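Local coordinates for protein acetate CoA-transferase subunit beta (Escherichia coli DH5[alpha], PDB 5DBN) that transfers coenzyme A from acetyl-CoA to acetoacetate and other short-chain fatty acids through a covalent enzyme-CoA intermediate, serving short-chain fatty acid degradation, at residues B[93-99]-B[132-138]; B[148-152]-B[198-202]. All coordinates share one frame; numbering follows the deposited sequence.

Interaction 1 of 2, residues B[93-99]-B[132-138]; sequences IDACVLG and SRKVIIA
C96 and I136, which bury the most surface here, are joined through the backbone: I136 N donates to C96 O at 2.9 Å. C96 N in turn donates to K134 O, also at 2.9 Å, so the peptide units of C96 reach both neighbours of V135, the pattern of a parallel ladder. The same step recurs with L98 bonded to I136 and A138, and the axes of strands 95-98 and 135-138 run 22° apart. The C96 side chain turns to the face that also carries V135, L98 and I137. With chi1 at 68°, SG sits between its own backbone N and carbonyl carbon and comes beside S132, whose OG is bonded to L128 O. V129 of helix 125-131 packs on L98 and V135 of this face. On the other face I136 slants across V97, I136 CB to V97 CG2 4.2 Å, and V11 of helix 3-12 packs on both. Before the strands, R133 N meets I93 O in a nearly straight bond (177°). The result is an alpha/beta arrangement of parallel strands between helices, consistent with the Rossmann-like clan of CoA transferases; L98 lies about 6 Å, side chain to side chain, from the predicted active-site residue E46.

Interaction 2 of 2, residues B[148-152]-B[198-202]; sequences AKILR and KTEAR
Two backbone hydrogen bonds converge on one acceptor, I150 O, which takes E200 N and A201 N, each at 3.1 Å and each bent, with 139° at the hydrogen. The two donors differ in approach: E200 N lies nearly in line with the carbonyl bond (174° at the oxygen), whereas A201 N stands above the carbonyl plane. Water extends the polar contact, one molecule accepting from A148 N and donating to E200 OE2, another accepting from K149 N and donating to K198 O. Apolar contact centres on I150 CG2, which is 3.7 Å from T199 CG2 and equally near A201 CB; M181 of strand 180-186 touches both I150 and A201. The L151 methyl CD2 lies alongside the E200 carboxylate, apolar carbon against a charged group. Among the charged side chains, R152 and R202 stack their guanidinium groups with an offset, centres 3.6 Å apart and planes at 29°. R202 extends from CG to NE, then turns at its last torsion to lay its flat end over R152. Its NH1 also forms a salt bridge to E105, which probably eases the like-charge pairing. The contact joins strand 150-151, at the edge of the three-stranded sheet, to the loop leading from helix 192-197 into strand 204-205 of the large sheet.

The centre of interaction 1 is about 5 Å, and that of interaction 2 about 18 Å, from the centre of the chain; the two centres are about 20 Å apart and their nearest atoms about 7 Å apart, without touching. They follow in series along the chain, strand 150-151 being the next strand after 135-138, yet they hold different elements. Interaction 1 pairs neighbouring strands of the large sheet, with ten of fourteen touching residues buried, joined by a repeated backbone ladder with apolar side chains on both faces. Interaction 2 is partly buried and joins an edge strand of the three-stranded sheet to a loop. There, a shared carbonyl, bridging waters and stacked arginines replace the regular ladder.

Interaction 1 of 2, residues B[93-99]-B[132-138]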
loop_
_atom_site.group_PDB
_atom_site.type_symbol
_atom_site.label_atom_id
_atom_site.label_comp_id
_atom_site.label_asym_id
_atom_site.label_seq_id
_atom_site.Cartn_x
_atom_site.Cartn_y
_atom_site.Cartn_z
ATOM N N ILE B 93 -16.197 1.009 -3.733
ATOM C CA ILE B 93 -17.469 0.517 -3.223
ATOM C C ILE B 93 -18.576 1.398 -3.777
ATOM O O ILE B 93 -18.661 2.583 -3.449
ATOM C CB ILE B 93 -17.521 0.526 -1.680
ATOM C CG1 ILE B 93 -16.357 -0.275 -1.091
ATOM C CG2 ILE B 93 -18.853 -0.027 -1.182
ATOM C CD1 ILE B 93 -16.355 -1.748 -1.458
ATOM N N ASP B 94 -19.417 0.818 -4.627
ATOM C CA ASP B 94 -20.495 1.564 -5.258
ATOM C C ASP B 94 -21.526 2.005 -4.223
ATOM O O ASP B 94 -22.098 3.089 -4.329
ATOM C CB ASP B 94 -21.162 0.724 -6.352
ATOM C CG ASP B 94 -20.219 0.403 -7.501
ATOM O OD1 ASP B 94 -19.888 1.323 -8.278
ATOM O OD2 ASP B 94 -19.814 -0.772 -7.633
ATOM N N ALA B 95 -21.749 1.168 -3.216
ATOM C CA ALA B 95 -22.739 1.469 -2.191
ATOM C C ALA B 95 -22.428 0.773 -0.876
ATOM O O ALA B 95 -22.048 -0.394 -0.859
ATOM C CB ALA B 95 -24.120 1.069 -2.671
ATOM N N CYS B 96 -22.582 1.503 0.225
ATOM C CA CYS B 96 -22.537 0.896 1.552
ATOM C C CYS B 96 -23.870 1.127 2.239
ATOM O O CYS B 96 -24.450 2.211 2.148
ATOM C CB CYS B 96 -21.391 1.459 2.400
ATOM S SG CYS B 96 -21.574 3.187 2.881
ATOM N N VAL B 97 -24.362 0.086 2.898
ATOM C CA VAL B 97 -25.586 0.170 3.679
ATOM C C VAL B 97 -25.226 -0.023 5.146
ATOM O O VAL B 97 -24.750 -1.088 5.538
ATOM C CB VAL B 97 -26.622 -0.885 3.243
ATOM C CG1 VAL B 97 -27.939 -0.663 3.969
ATOM C CG2 VAL B 97 -26.831 -0.839 1.730
ATOM N N LEU B 98 -25.437 1.017 5.949
ATOM C CA LEU B 98 -25.099 0.974 7.368
ATOM C C LEU B 98 -26.294 1.322 8.239
ATOM O O LEU B 98 -27.221 1.998 7.802
ATOM C CB LEU B 98 -23.951 1.936 7.675
ATOM C CG LEU B 98 -22.626 1.691 6.950
ATOM C CD1 LEU B 98 -21.616 2.739 7.373
ATOM C CD2 LEU B 98 -22.092 0.287 7.214
ATOM N N GLY B 99 -26.257 0.861 9.485
ATOM C CA GLY B 99 -27.261 1.231 10.460
ATOM C C GLY B 99 -27.015 2.649 10.930
ATOM O O GLY B 99 -26.057 3.297 10.501
ATOM N N SER B 132 -17.465 5.402 0.345
ATOM C CA SER B 132 -18.454 4.778 -0.529
ATOM C C SER B 132 -19.098 5.802 -1.458
ATOM O O SER B 132 -19.367 6.933 -1.056
ATOM C CB SER B 132 -19.532 4.075 0.297
ATOM O OG SER B 132 -18.987 2.992 1.025
ATOM N N ARG B 133 -19.355 5.404 -2.699
ATOM C CA ARG B 133 -19.982 6.307 -3.659
ATOM C C ARG B 133 -21.404 6.657 -3.243
ATOM O O ARG B 133 -21.854 7.781 -3.450
ATOM C CB ARG B 133 -19.998 5.698 -5.060
ATOM C CG ARG B 133 -18.657 5.673 -5.757
ATOM C CD ARG B 133 -18.847 5.313 -7.220
ATOM N NE ARG B 133 -17.586 5.235 -7.948
ATOM C CZ ARG B 133 -17.491 5.005 -9.254
ATOM N NH1 ARG B 133 -18.588 4.827 -9.983
ATOM N NH2 ARG B 133 -16.299 4.952 -9.835
ATOM N N LYS B 134 -22.107 5.688 -2.665
ATOM C CA LYS B 134 -23.438 5.932 -2.124
ATOM C C LYS B 134 -23.551 5.415 -0.701
ATOM O O LYS B 134 -23.337 4.234 -0.436
ATOM C CB LYS B 134 -24.510 5.284 -3.002
ATOM C CG LYS B 134 -25.924 5.575 -2.526
ATOM C CD LYS B 134 -26.973 4.930 -3.410
ATOM C CE LYS B 134 -27.412 5.868 -4.517
ATOM N NZ LYS B 134 -28.535 5.298 -5.310
ATOM N N VAL B 135 -23.907 6.316 0.206
ATOM C CA VAL B 135 -24.055 5.987 1.613
ATOM C C VAL B 135 -25.537 5.855 1.934
ATOM O O VAL B 135 -26.262 6.850 1.986
ATOM C CB VAL B 135 -23.410 7.057 2.518
ATOM C CG1 VAL B 135 -23.577 6.699 3.993
ATOM C CG2 VAL B 135 -21.937 7.232 2.167
ATOM N N ILE B 136 -25.978 4.618 2.132
ATOM C CA ILE B 136 -27.367 4.339 2.464
ATOM C C ILE B 136 -27.470 4.000 3.939
ATOM O O ILE B 136 -26.775 3.112 4.431
ATOM C CB ILE B 136 -27.939 3.183 1.626
ATOM C CG1 ILE B 136 -27.784 3.492 0.134
ATOM C CG2 ILE B 136 -29.409 2.949 1.982
ATOM C CD1 ILE B 136 -28.193 2.363 -0.782
ATOM N N ILE B 137 -28.330 4.726 4.643
ATOM C CA ILE B 137 -28.584 4.466 6.052
ATOM C C ILE B 137 -29.923 3.756 6.209
ATOM O O ILE B 137 -30.964 4.272 5.806
ATOM C CB ILE B 137 -28.570 5.764 6.881
ATOM C CG1 ILE B 137 -27.237 6.499 6.697
ATOM C CG2 ILE B 137 -28.815 5.466 8.359
ATOM C CD1 ILE B 137 -26.009 5.692 7.097
ATOM N N ALA B 138 -29.872 2.569 6.803
ATOM C CA ALA B 138 -31.056 1.756 7.055
ATOM C C ALA B 138 -31.332 1.805 8.547
ATOM O O ALA B 138 -30.553 1.293 9.351
ATOM C CB ALA B 138 -30.845 0.331 6.586
#

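Interaction 2 of 2, residues B[148-152]-B[198-202]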
loop_
_atom_site.group_PDB
_atom_site.type_symbol
_atom_site.label_atom_id
_atom_site.label_comp_id
_atom_site.label_asym_id
_atom_site.label_seq_id
_atom_site.Cartn_x
_atom_site.Cartn_y
_atom_site.Cartn_z
ATOM N N ALA B 148 -36.690 10.962 18.977
ATOM C CA ALA B 148 -36.410 11.147 17.556
ATOM C C ALA B 148 -34.969 10.765 17.238
ATOM O O ALA B 148 -34.079 10.938 18.071
ATOM C CB ALA B 148 -36.678 12.583 17.145
ATOM N N LYS B 149 -34.746 10.250 16.033
ATOM C CA LYS B 149 -33.402 9.898 15.587
ATOM C C LYS B 149 -32.994 10.710 14.361
ATOM O O LYS B 149 -31.809 10.857 14.072
ATOM C CB LYS B 149 -33.320 8.399 15.290
ATOM C CG LYS B 149 -33.704 7.531 16.482
ATOM C CD LYS B 149 -33.072 6.152 16.422
ATOM C CE LYS B 149 -33.593 5.333 15.265
ATOM N NZ LYS B 149 -32.777 4.105 15.070
ATOM N N ILE B 150 -33.983 11.226 13.639
ATOM C CA ILE B 150 -33.733 12.108 12.502
ATOM C C ILE B 150 -33.860 13.562 12.967
ATOM O O ILE B 150 -34.966 14.093 13.065
ATOM C CB ILE B 150 -34.703 11.816 11.340
ATOM C CG1 ILE B 150 -34.652 10.323 10.991
ATOM C CG2 ILE B 150 -34.346 12.660 10.126
ATOM C CD1 ILE B 150 -35.672 9.876 9.968
ATOM N N LEU B 151 -32.721 14.195 13.248
ATOM C CA LEU B 151 -32.692 15.465 13.980
ATOM C C LEU B 151 -32.200 16.657 13.158
ATOM O O LEU B 151 -31.801 16.510 12.008
ATOM C CB LEU B 151 -31.802 15.314 15.216
ATOM C CG LEU B 151 -32.109 14.109 16.108
ATOM C CD1 LEU B 151 -31.064 13.982 17.208
ATOM C CD2 LEU B 151 -33.511 14.211 16.697
ATOM N N ARG B 152 -32.249 17.843 13.756
ATOM C CA ARG B 152 -31.656 19.032 13.151
ATOM C C ARG B 152 -30.139 18.947 13.205
ATOM O O ARG B 152 -29.445 19.350 12.274
ATOM C CB ARG B 152 -32.134 20.301 13.855
ATOM C CG ARG B 152 -33.594 20.628 13.613
ATOM C CD ARG B 152 -34.001 21.898 14.336
ATOM N NE ARG B 152 -35.385 22.265 14.051
ATOM C CZ ARG B 152 -35.961 23.392 14.459
ATOM N NH1 ARG B 152 -35.279 24.268 15.183
ATOM N NH2 ARG B 152 -37.225 23.642 14.143
ATOM N N LYS B 198 -42.895 12.864 13.510
ATOM C CA LYS B 198 -41.883 11.935 14.007
ATOM C C LYS B 198 -40.468 12.321 13.569
ATOM O O LYS B 198 -39.517 11.577 13.805
ATOM C CB LYS B 198 -42.205 10.520 13.519
ATOM C CG LYS B 198 -43.412 9.878 14.191
ATOM C CD LYS B 198 -43.669 8.482 13.638
ATOM C CE LYS B 198 -44.618 7.687 14.518
ATOM N NZ LYS B 198 -45.085 6.433 13.863
ATOM N N THR B 199 -40.334 13.494 12.952
ATOM C CA THR B 199 -39.048 13.974 12.441
ATOM C C THR B 199 -38.746 15.409 12.875
ATOM O O THR B 199 -39.550 16.315 12.644
ATOM C CB THR B 199 -39.001 13.902 10.897
ATOM O OG1 THR B 199 -39.319 12.572 10.467
ATOM C CG2 THR B 199 -37.622 14.290 10.370
ATOM N N GLU B 200 -37.587 15.614 13.499
ATOM C CA GLU B 200 -37.174 16.950 13.929
ATOM C C GLU B 200 -36.386 17.664 12.837
ATOM O O GLU B 200 -36.280 18.891 12.840
ATOM C CB GLU B 200 -36.317 16.887 15.195
ATOM C CG GLU B 200 -37.081 16.588 16.469
ATOM C CD GLU B 200 -36.205 16.686 17.706
ATOM O OE1 GLU B 200 -35.094 17.252 17.614
ATOM O OE2 GLU B 200 -36.631 16.193 18.771
ATOM N N ALA B 201 -35.825 16.894 11.910
ATOM C CA ALA B 201 -35.062 17.461 10.807
ATOM C C ALA B 201 -35.953 18.295 9.891
ATOM O O ALA B 201 -37.110 17.949 9.651
ATOM C CB ALA B 201 -34.386 16.357 10.015
ATOM N N ARG B 202 -35.408 19.400 9.392
ATOM C CA ARG B 202 -36.094 20.213 8.394
ATOM C C ARG B 202 -35.879 19.612 7.010
ATOM O O ARG B 202 -34.743 19.342 6.617
ATOM C CB ARG B 202 -35.591 21.658 8.408
ATOM C CG ARG B 202 -35.616 22.344 9.760
ATOM C CD ARG B 202 -35.053 23.754 9.632
ATOM N NE ARG B 202 -34.899 24.429 10.918
ATOM C CZ ARG B 202 -33.845 24.296 11.718
ATOM N NH1 ARG B 202 -32.839 23.498 11.381
ATOM N NH2 ARG B 202 -33.799 24.961 12.864
HETATM O O HOH W 1 -35.937 13.665 20.462
HETATM O O HOH W 2 -36.827 10.595 14.167
#